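Local coordinates for polycyclic ketone monooxygenase (Myceliophthora thermophila, PDB 5MQ6), which breaks C-C bonds of ketones, polycyclic ones above all, by inserting one oxygen atom beside the carbonyl, with FAD as cofactor, giving esters or lactones, at residues Tyr93-Ala98 against Thr169-His174; Tyr139-Glu144 against Leu161-Arg166; Thr146-Lys151 against Gly157-Glu162. All blocks are in the same frame, centred on the assembly; numbering follows the deposited sequence.

Contact 1: Tyr93-Ala98 against Thr169-His174; sequences YAVRLA and TQWKLH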
# COMPACT_ATOMS: atom_id res chain seq x y z
N TYR A 93 6.94 -11.98 8.51
CA TYR A 93 6.34 -12.76 9.63
C TYR A 93 6.99 -14.16 9.68
O TYR A 93 7.34 -14.68 10.77
CB TYR A 93 4.84 -13.04 9.38
CG TYR A 93 3.75 -12.09 9.86
CD1 TYR A 93 3.72 -11.54 11.14
CD2 TYR A 93 2.66 -11.88 9.03
CE1 TYR A 93 2.68 -10.74 11.55
CE2 TYR A 93 1.56 -11.14 9.44
CZ TYR A 93 1.56 -10.59 10.71
OH TYR A 93 0.43 -9.90 11.01
N ALA A 94 7.15 -14.78 8.51
CA ALA A 94 7.67 -16.13 8.45
C ALA A 94 9.11 -16.19 8.94
O ALA A 94 9.47 -17.05 9.82
CB ALA A 94 7.62 -16.68 7.02
N VAL A 95 9.93 -15.30 8.41
CA VAL A 95 11.30 -15.20 8.87
C VAL A 95 11.37 -14.93 10.41
O VAL A 95 12.14 -15.57 11.13
CB VAL A 95 12.07 -14.11 8.12
CG1 VAL A 95 13.44 -13.89 8.77
CG2 VAL A 95 12.31 -14.51 6.66
N ARG A 96 10.56 -14.02 10.92
CA ARG A 96 10.61 -13.68 12.30
C ARG A 96 10.18 -14.87 13.18
O ARG A 96 10.77 -15.11 14.23
CB ARG A 96 9.75 -12.44 12.64
CG ARG A 96 10.47 -11.11 12.77
CD ARG A 96 10.88 -10.50 11.48
NE ARG A 96 11.76 -9.36 11.64
CZ ARG A 96 11.41 -8.09 11.73
NH1 ARG A 96 10.16 -7.67 11.66
NH2 ARG A 96 12.35 -7.22 11.88
N LEU A 97 9.14 -15.58 12.79
CA LEU A 97 8.72 -16.77 13.52
C LEU A 97 9.86 -17.82 13.56
O LEU A 97 10.19 -18.40 14.62
CB LEU A 97 7.52 -17.35 12.90
CG LEU A 97 6.17 -16.64 13.02
CD1 LEU A 97 5.20 -17.42 12.14
CD2 LEU A 97 5.61 -16.58 14.46
N ALA A 98 10.46 -18.04 12.41
CA ALA A 98 11.56 -19.02 12.31
C ALA A 98 12.70 -18.61 13.27
O ALA A 98 13.06 -19.40 14.06
CB ALA A 98 12.08 -19.15 10.89
N THR A 169 13.91 -18.66 -0.25
CA THR A 169 14.96 -19.66 -0.38
C THR A 169 15.79 -19.74 0.87
O THR A 169 16.02 -20.82 1.40
CB THR A 169 15.87 -19.30 -1.56
OG1 THR A 169 15.12 -19.49 -2.77
CG2 THR A 169 17.17 -20.15 -1.60
N GLN A 170 16.22 -18.58 1.36
CA GLN A 170 17.07 -18.55 2.50
C GLN A 170 16.38 -19.19 3.72
O GLN A 170 17.02 -19.91 4.48
CB GLN A 170 17.61 -17.15 2.78
CG GLN A 170 18.55 -17.12 3.95
CD GLN A 170 19.40 -15.90 4.02
OE1 GLN A 170 19.65 -15.23 3.02
NE2 GLN A 170 19.83 -15.58 5.22
N TRP A 171 15.09 -18.95 3.90
CA TRP A 171 14.43 -19.50 5.10
C TRP A 171 13.61 -20.70 4.81
O TRP A 171 12.79 -21.08 5.64
CB TRP A 171 13.64 -18.41 5.86
CG TRP A 171 14.54 -17.54 6.68
CD1 TRP A 171 14.82 -17.72 7.96
CD2 TRP A 171 15.26 -16.35 6.28
NE1 TRP A 171 15.63 -16.73 8.42
CE2 TRP A 171 15.94 -15.89 7.40
CE3 TRP A 171 15.40 -15.67 5.09
CZ2 TRP A 171 16.74 -14.73 7.40
CZ3 TRP A 171 16.20 -14.46 5.06
CH2 TRP A 171 16.88 -14.04 6.19
N LYS A 172 13.83 -21.33 3.66
CA LYS A 172 13.22 -22.58 3.28
C LYS A 172 11.74 -22.57 3.36
O LYS A 172 11.12 -23.40 3.95
CB LYS A 172 13.87 -23.71 4.11
CG LYS A 172 15.41 -23.54 4.00
CD LYS A 172 16.23 -24.68 4.52
CE LYS A 172 16.16 -24.72 6.03
NZ LYS A 172 16.77 -23.60 6.77
N LEU A 173 11.17 -21.63 2.65
CA LEU A 173 9.74 -21.44 2.67
C LEU A 173 9.04 -21.98 1.47
O LEU A 173 7.83 -21.96 1.44
CB LEU A 173 9.44 -19.93 2.84
CG LEU A 173 10.00 -19.28 4.08
CD1 LEU A 173 9.65 -17.78 4.13
CD2 LEU A 173 9.35 -19.90 5.25
N HIS A 174 9.78 -22.48 0.47
CA HIS A 174 9.14 -22.92 -0.74
C HIS A 174 8.11 -24.00 -0.62
O HIS A 174 7.18 -24.06 -1.40
CB HIS A 174 10.16 -23.32 -1.80
CG HIS A 174 10.92 -22.15 -2.34
ND1 HIS A 174 10.36 -21.24 -3.22
CD2 HIS A 174 12.13 -21.65 -2.02
CE1 HIS A 174 11.25 -20.31 -3.52
NE2 HIS A 174 12.31 -20.51 -2.77
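Val-95 and Trp-171 bring the two backbones closest, with 6.5 Å between their CA atoms, where helix 88-99 runs past the C-terminal end of helix 157-170 and the turn that follows it; Ala-94 and Leu-173 are the second near pair. The meeting is wholly apolar and centres on the indole of Trp-171. Val-95 lays both methyl groups against this ring: CG1 stands over the five-membered ring, 24° off its normal, a CH-pi contact, and 3.5 Å from Trp-171 CE2, while CG2 reaches the six-membered half, 3.5 Å from Trp-171 CD2. With CG1 anti to the backbone N (chi1 172°) and CG2 anti to the carbonyl carbon, the valine presents a two-pronged fork that spans the fused rings. The opposite face of the indole carries the CG of its own neighbour Gln-170, so the ring is clasped between a helix residue behind it and the valine in front. One turn on, Ala-98 CB approaches Trp-171 CD1 more loosely, at 4.3 Å. On the other flank Leu-173 turns CD1 to Ala-94 CB, 3.7 Å away, with CD2 little farther. The polar NE1 of the indole is satisfied by the carboxylate of Glu-99, just beyond the helix segment, which helps fix the rotation of the ring. Lys-172, with positive phi, is the C-prime residue of a Schellman motif that closes helix 157-170; it reverses the chain so that Trp-171 and Leu-173, lying before and after it, both turn toward helix 88-99. That helix follows a glycine-rich turn that fits the GxGxxG pattern of an FAD-binding Rossmann-type fold, so the contact seats a Schellman-capped helix end on the side of what is probably the first Rossmann helix.

Contact 2: Tyr139-Glu144 against Leu161-Arg166; sequences YMPLLE and LEHAYR. With FAD (flavin-adenine dinucleotide), chain B.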
# COMPACT_ATOMS: atom_id res chain seq x y z
N TYR A 139 14.22 0.13 1.71
CA TYR A 139 12.97 -0.56 1.42
C TYR A 139 13.08 -2.08 1.41
O TYR A 139 12.27 -2.75 2.03
CB TYR A 139 12.39 -0.08 0.10
CG TYR A 139 11.11 -0.80 -0.21
CD1 TYR A 139 9.95 -0.52 0.47
CD2 TYR A 139 11.07 -1.73 -1.23
CE1 TYR A 139 8.76 -1.21 0.18
CE2 TYR A 139 9.93 -2.43 -1.54
CZ TYR A 139 8.77 -2.19 -0.81
OH TYR A 139 7.64 -2.90 -1.14
N MET A 140 14.07 -2.62 0.70
CA MET A 140 14.18 -4.08 0.59
C MET A 140 14.42 -4.70 1.99
O MET A 140 15.29 -4.29 2.71
CB MET A 140 15.24 -4.47 -0.40
CG MET A 140 15.00 -3.79 -1.77
SD MET A 140 16.23 -4.23 -3.02
CE MET A 140 15.85 -5.96 -3.34
N PRO A 141 13.59 -5.61 2.41
CA PRO A 141 13.79 -6.21 3.71
C PRO A 141 14.98 -7.11 3.85
O PRO A 141 15.39 -7.77 2.90
CB PRO A 141 12.59 -7.11 3.91
CG PRO A 141 11.76 -7.02 2.70
CD PRO A 141 12.33 -5.99 1.76
N LEU A 142 15.49 -7.18 5.07
CA LEU A 142 16.45 -8.22 5.45
C LEU A 142 17.72 -8.17 4.62
O LEU A 142 18.33 -9.20 4.33
CB LEU A 142 15.81 -9.61 5.40
CG LEU A 142 14.59 -9.83 6.34
CD1 LEU A 142 13.77 -11.05 5.84
CD2 LEU A 142 15.04 -9.97 7.77
N LEU A 143 18.15 -6.95 4.30
CA LEU A 143 19.38 -6.78 3.53
C LEU A 143 20.58 -7.30 4.29
O LEU A 143 21.37 -8.10 3.78
CB LEU A 143 19.57 -5.29 3.09
CG LEU A 143 18.64 -4.93 1.93
CD1 LEU A 143 18.90 -3.53 1.38
CD2 LEU A 143 18.61 -5.91 0.76
N GLU A 144 20.70 -6.91 5.54
CA GLU A 144 21.84 -7.34 6.30
C GLU A 144 21.83 -8.87 6.46
O GLU A 144 22.87 -9.47 6.41
CB GLU A 144 21.89 -6.71 7.64
CG GLU A 144 23.17 -7.12 8.41
CD GLU A 144 23.33 -6.36 9.72
OE1 GLU A 144 22.48 -5.50 10.09
OE2 GLU A 144 24.31 -6.66 10.41
N LEU A 161 11.23 -8.73 -7.02
CA LEU A 161 10.67 -10.06 -7.04
C LEU A 161 11.75 -11.15 -6.72
O LEU A 161 11.53 -12.08 -5.87
CB LEU A 161 9.97 -10.27 -8.36
CG LEU A 161 9.42 -11.65 -8.65
CD1 LEU A 161 8.33 -11.94 -7.63
CD2 LEU A 161 8.72 -11.67 -10.03
N GLU A 162 12.92 -11.00 -7.33
CA GLU A 162 13.97 -11.93 -7.08
C GLU A 162 14.36 -11.93 -5.56
O GLU A 162 14.67 -12.97 -4.98
CB GLU A 162 15.16 -11.66 -8.02
CG GLU A 162 16.49 -12.29 -7.61
CD GLU A 162 17.65 -11.77 -8.48
OE1 GLU A 162 18.55 -11.02 -8.01
OE2 GLU A 162 17.65 -12.08 -9.67
N HIS A 163 14.31 -10.77 -4.92
CA HIS A 163 14.65 -10.69 -3.52
C HIS A 163 13.64 -11.44 -2.62
O HIS A 163 14.06 -12.09 -1.64
CB HIS A 163 14.80 -9.29 -3.07
CG HIS A 163 15.29 -9.16 -1.68
ND1 HIS A 163 16.55 -9.60 -1.27
CD2 HIS A 163 14.74 -8.55 -0.60
CE1 HIS A 163 16.75 -9.28 -0.01
NE2 HIS A 163 15.68 -8.63 0.42
N ALA A 164 12.37 -11.32 -2.96
CA ALA A 164 11.32 -12.12 -2.35
C ALA A 164 11.65 -13.63 -2.43
O ALA A 164 11.57 -14.36 -1.43
CB ALA A 164 9.99 -11.82 -3.09
N TYR A 165 12.06 -14.06 -3.62
CA TYR A 165 12.55 -15.44 -3.83
C TYR A 165 13.80 -15.74 -3.06
O TYR A 165 13.92 -16.83 -2.50
CB TYR A 165 12.68 -15.81 -5.33
CG TYR A 165 11.35 -16.24 -5.75
CD1 TYR A 165 10.30 -15.33 -5.92
CD2 TYR A 165 11.06 -17.63 -5.91
CE1 TYR A 165 8.99 -15.75 -6.30
CE2 TYR A 165 9.76 -18.05 -6.30
CZ TYR A 165 8.74 -17.10 -6.45
OH TYR A 165 7.48 -17.56 -6.69
N ARG A 166 14.69 -14.76 -2.97
CA ARG A 166 15.89 -14.93 -2.17
C ARG A 166 15.53 -15.21 -0.71
O ARG A 166 16.16 -16.05 0.00
CB ARG A 166 16.80 -13.72 -2.29
CG ARG A 166 17.99 -13.71 -1.33
CD ARG A 166 18.98 -12.56 -1.60
NE ARG A 166 19.39 -12.55 -2.99
CZ ARG A 166 18.93 -11.80 -3.99
NH1 ARG A 166 18.03 -10.82 -3.80
NH2 ARG A 166 19.38 -12.05 -5.22
PA FAD B . 1.29 -7.23 -0.51
O1A FAD B . 0.10 -6.53 -1.08
O2A FAD B . 2.67 -7.06 -1.12
O5B FAD B . 0.98 -8.80 -0.49
C5B FAD B . -0.23 -9.26 0.01
C4B FAD B . -0.67 -10.46 -0.81
O4B FAD B . -1.80 -11.04 -0.13
C3B FAD B . -1.12 -10.16 -2.24
O3B FAD B . -0.57 -11.10 -3.12
C2B FAD B . -2.62 -10.31 -2.18
O2B FAD B . -3.17 -10.71 -3.41
C1B FAD B . -2.76 -11.36 -1.10
N9A FAD B . -4.08 -11.38 -0.51
C8A FAD B . -4.76 -10.32 0.01
N7A FAD B . -5.96 -10.75 0.41
C5A FAD B . -6.09 -12.06 0.14
C6A FAD B . -7.14 -13.07 0.37
N6A FAD B . -8.32 -12.84 0.91
N1A FAD B . -6.80 -14.28 0.01
C2A FAD B . -5.61 -14.59 -0.57
N3A FAD B . -4.62 -13.77 -0.83
C4A FAD B . -4.85 -12.46 -0.49
N1 FAD B . 5.49 0.88 -0.73
C2 FAD B . 6.67 1.43 -0.30
O2 FAD B . 6.88 1.59 0.90
N3 FAD B . 7.62 1.79 -1.17
C4 FAD B . 7.41 1.63 -2.49
O4 FAD B . 8.32 1.98 -3.24
C4X FAD B . 6.18 1.06 -3.06
N5 FAD B . 5.92 0.90 -4.40
C5X FAD B . 4.74 0.35 -4.77
C6 FAD B . 4.42 0.17 -6.20
C7 FAD B . 3.10 -0.42 -6.50
C7M FAD B . 2.67 -0.66 -7.93
C8 FAD B . 2.13 -0.81 -5.44
C8M FAD B . 0.77 -1.43 -5.73
C9 FAD B . 2.46 -0.62 -4.11
C9A FAD B . 3.72 -0.06 -3.74
N10 FAD B . 3.98 0.14 -2.38
C10 FAD B . 5.23 0.67 -2.02
C1' FAD B . 3.06 -0.30 -1.31
C2' FAD B . 3.28 -1.87 -1.17
O2' FAD B . 2.01 -2.53 -1.25
C3' FAD B . 4.06 -2.30 0.12
O3' FAD B . 5.35 -1.68 0.12
C4' FAD B . 4.39 -3.81 0.28
O4' FAD B . 4.85 -4.49 -0.98
C5' FAD B . 3.20 -4.55 0.91
O5' FAD B . 3.70 -5.83 1.40
P FAD B . 2.53 -6.76 2.02
O1P FAD B . 3.15 -8.21 2.03
O2P FAD B . 2.05 -6.05 3.29
O3P FAD B . 1.26 -6.64 0.98
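His-163 projects from helix 157-170 into the bend formed by Met-140, Pro-141 and Leu-143. Its CB begins the contact against the methyl of Met-140, 3.5 Å from CE, and CG meets the same methyl, which the bent end of the methionine chain (chi3 69°) turns back to the histidine. CD2 lies at the ring edge that meets Pro-141 O, with the proline CD farther off. ND1 receives Arg-166 NH1 at 3.2 Å; NH1 lies close to the imidazole plane and ND1 close to the guanidinium plane, and Arg-166 in turn forms a salt bridge through NH2 to Glu-162 OE1. The joint ties this helix to the loop between helices 136-139 and 143-146 in the FAD-binding domain, just before the N-cap residue Leu-142. His-163 CE1 lies 3.9 Å from Leu-143 CD2. At the tip, NE2 donates to Pro-141 O over 2.6 Å, almost straight at 174° and in the carbonyl plane. One nitrogen giving and the other accepting is consistent with a neutral ring. One residue before Met-140, Tyr-139 OH hydrogen-bonds FAD O3' at 2.9 Å, while the flavin lies over one face of the tyrosine ring, with Tyr-139 CE1 3.4 Å from FAD C2.

Contact 3: Thr146-Lys151 against Gly157-Glu162; sequences TGYIPK and GPELLE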
# COMPACT_ATOMS: atom_id res chain seq x y z
N THR A 146 20.39 -11.26 4.53
CA THR A 146 20.58 -12.00 3.33
C THR A 146 21.98 -11.75 2.73
O THR A 146 22.40 -12.47 1.83
CB THR A 146 19.56 -11.61 2.31
OG1 THR A 146 19.55 -10.19 2.18
CG2 THR A 146 18.16 -12.10 2.70
N GLY A 147 22.67 -10.70 3.17
CA GLY A 147 23.86 -10.23 2.45
C GLY A 147 23.69 -9.61 1.04
O GLY A 147 24.64 -9.34 0.39
N TYR A 148 22.49 -9.34 0.60
CA TYR A 148 22.25 -8.86 -0.74
C TYR A 148 22.55 -7.36 -0.85
O TYR A 148 22.29 -6.59 0.09
CB TYR A 148 20.81 -9.10 -1.14
CG TYR A 148 20.55 -8.67 -2.55
CD1 TYR A 148 21.19 -9.30 -3.63
CD2 TYR A 148 19.70 -7.61 -2.83
CE1 TYR A 148 20.98 -8.92 -4.93
CE2 TYR A 148 19.48 -7.20 -4.16
CZ TYR A 148 20.14 -7.83 -5.19
OH TYR A 148 19.94 -7.44 -6.47
N ILE A 149 23.15 -6.98 -1.98
CA ILE A 149 23.53 -5.58 -2.24
C ILE A 149 22.68 -5.20 -3.42
O ILE A 149 22.93 -5.70 -4.50
CB ILE A 149 25.04 -5.40 -2.59
CG1 ILE A 149 25.88 -5.83 -1.43
CG2 ILE A 149 25.42 -3.95 -2.90
CD1 ILE A 149 27.37 -5.94 -1.68
N PRO A 150 21.68 -4.32 -3.23
CA PRO A 150 20.94 -3.85 -4.35
C PRO A 150 21.80 -3.14 -5.41
O PRO A 150 22.80 -2.50 -5.05
CB PRO A 150 19.89 -2.92 -3.72
CG PRO A 150 19.78 -3.40 -2.33
CD PRO A 150 21.22 -3.68 -2.01
N LYS A 151 21.40 -3.29 -6.67
CA LYS A 151 22.16 -2.85 -7.85
C LYS A 151 22.15 -1.34 -8.06
O LYS A 151 23.07 -0.80 -8.62
CB LYS A 151 21.63 -3.50 -9.11
CG LYS A 151 21.91 -5.01 -9.19
CD LYS A 151 20.98 -5.68 -10.18
CE LYS A 151 21.24 -7.21 -10.26
NZ LYS A 151 20.08 -7.95 -10.83
N GLY A 157 11.30 -3.80 -10.54
CA GLY A 157 10.44 -4.92 -10.26
C GLY A 157 11.18 -6.22 -10.14
O GLY A 157 11.09 -6.88 -9.10
N PRO A 158 11.89 -6.62 -11.21
CA PRO A 158 12.58 -7.90 -11.23
C PRO A 158 13.53 -8.11 -10.12
O PRO A 158 13.57 -9.21 -9.57
CB PRO A 158 13.32 -7.86 -12.56
CG PRO A 158 12.34 -7.12 -13.45
CD PRO A 158 11.84 -6.01 -12.56
N GLU A 159 14.30 -7.10 -9.75
CA GLU A 159 15.17 -7.22 -8.62
C GLU A 159 14.36 -7.41 -7.30
O GLU A 159 14.80 -8.13 -6.38
CB GLU A 159 16.02 -5.99 -8.55
CG GLU A 159 16.95 -6.00 -7.41
CD GLU A 159 17.97 -4.90 -7.43
OE1 GLU A 159 17.59 -3.85 -8.00
OE2 GLU A 159 19.07 -5.10 -6.82
N LEU A 160 13.19 -6.78 -7.25
CA LEU A 160 12.33 -6.85 -6.09
C LEU A 160 11.69 -8.20 -5.91
O LEU A 160 11.62 -8.73 -4.79
CB LEU A 160 11.25 -5.75 -6.07
CG LEU A 160 11.93 -4.41 -5.82
CD1 LEU A 160 11.06 -3.25 -6.23
CD2 LEU A 160 12.39 -4.24 -4.45
N LEU A 161 11.23 -8.73 -7.02
CA LEU A 161 10.67 -10.06 -7.04
C LEU A 161 11.75 -11.15 -6.72
O LEU A 161 11.53 -12.08 -5.87
CB LEU A 161 9.97 -10.27 -8.36
CG LEU A 161 9.42 -11.65 -8.65
CD1 LEU A 161 8.33 -11.94 -7.63
CD2 LEU A 161 8.72 -11.67 -10.03
N GLU A 162 12.92 -11.00 -7.33
CA GLU A 162 13.97 -11.93 -7.08
C GLU A 162 14.36 -11.93 -5.56
O GLU A 162 14.67 -12.97 -4.98
CB GLU A 162 15.16 -11.66 -8.02
CG GLU A 162 16.49 -12.29 -7.61
CD GLU A 162 17.65 -11.77 -8.48
OE1 GLU A 162 18.55 -11.02 -8.01
OE2 GLU A 162 17.65 -12.08 -9.67
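Glu-159 OE2 takes two hydrogen bonds from the loop 146-151. Tyr-148 OH gives the shorter one, only 2.5 Å from OE2, and meets it on the anti side, 18° out of the carboxylate plane. The backbone N of Lys-151 gives the other, 3.0 Å from the same OE2, with an N-H...O angle of 161°, and is received on the syn lone pair of OE2. A single oxygen thus holds the loop by two of its residues, three positions apart. The glutamate chain is stretched out to get there: CG stands anti to the backbone N (chi1 179°) and the rest continues extended, carrying the carboxylate away from the first turn of helix 157-170. Phenol ring and carboxylate are turned at right angles to each other, and OE2 lies at the edge of the ring, near its plane. Round this oxygen the loop closes in with carbon: Pro-150 CA stands 3.3 Å from OE2, and Lys-151 passes alongside Glu-159 in the opposite sense, with its CG 3.7 Å from OE2. Its ammonium end travels on toward Glu-162 but stops at 4.4 Å between Lys-151 NZ and Glu-162 OE1, longer than a salt bridge; the stronger partner of that carboxylate is Arg-166, which also makes a cation-pi contact with the Tyr-148 ring. Pro-150 also packs on Trp-318 of helix 315-322 and on Ser-136 and Tyr-137 of helix 136-139. Since two donors converge on OE2, and Lys-151 NZ lies 5.0 Å from Glu-159 OE2, the buried side chain is probably ionised, an internal carboxylate that probably helps hold the loop between helices 143-146 and 157-170.

All three contacts use helix 157-170: contact 3 takes its first turns, contact 2 its middle and contact 1 its C-terminal end. Contacts 2 and 3 are neighbours, with centres about 5 Å apart, and share Leu-161 and Glu-162; Met-140 SD packs on Pro-150 CG at 3.7 Å. Contact 1 lies about 12 Å from contact 2, centre to centre, and joins it where Val-95 CG2 meets Leu-142 CD1 at 3.8 Å. Along the chain, contacts 2 and 3 both lie nested in the loop that contact 1 closes. Only contact 2 reaches the cofactor, through Tyr-139; the side chains of Ala-94 and Glu-159 stay about 11 and 12 Å from FAD.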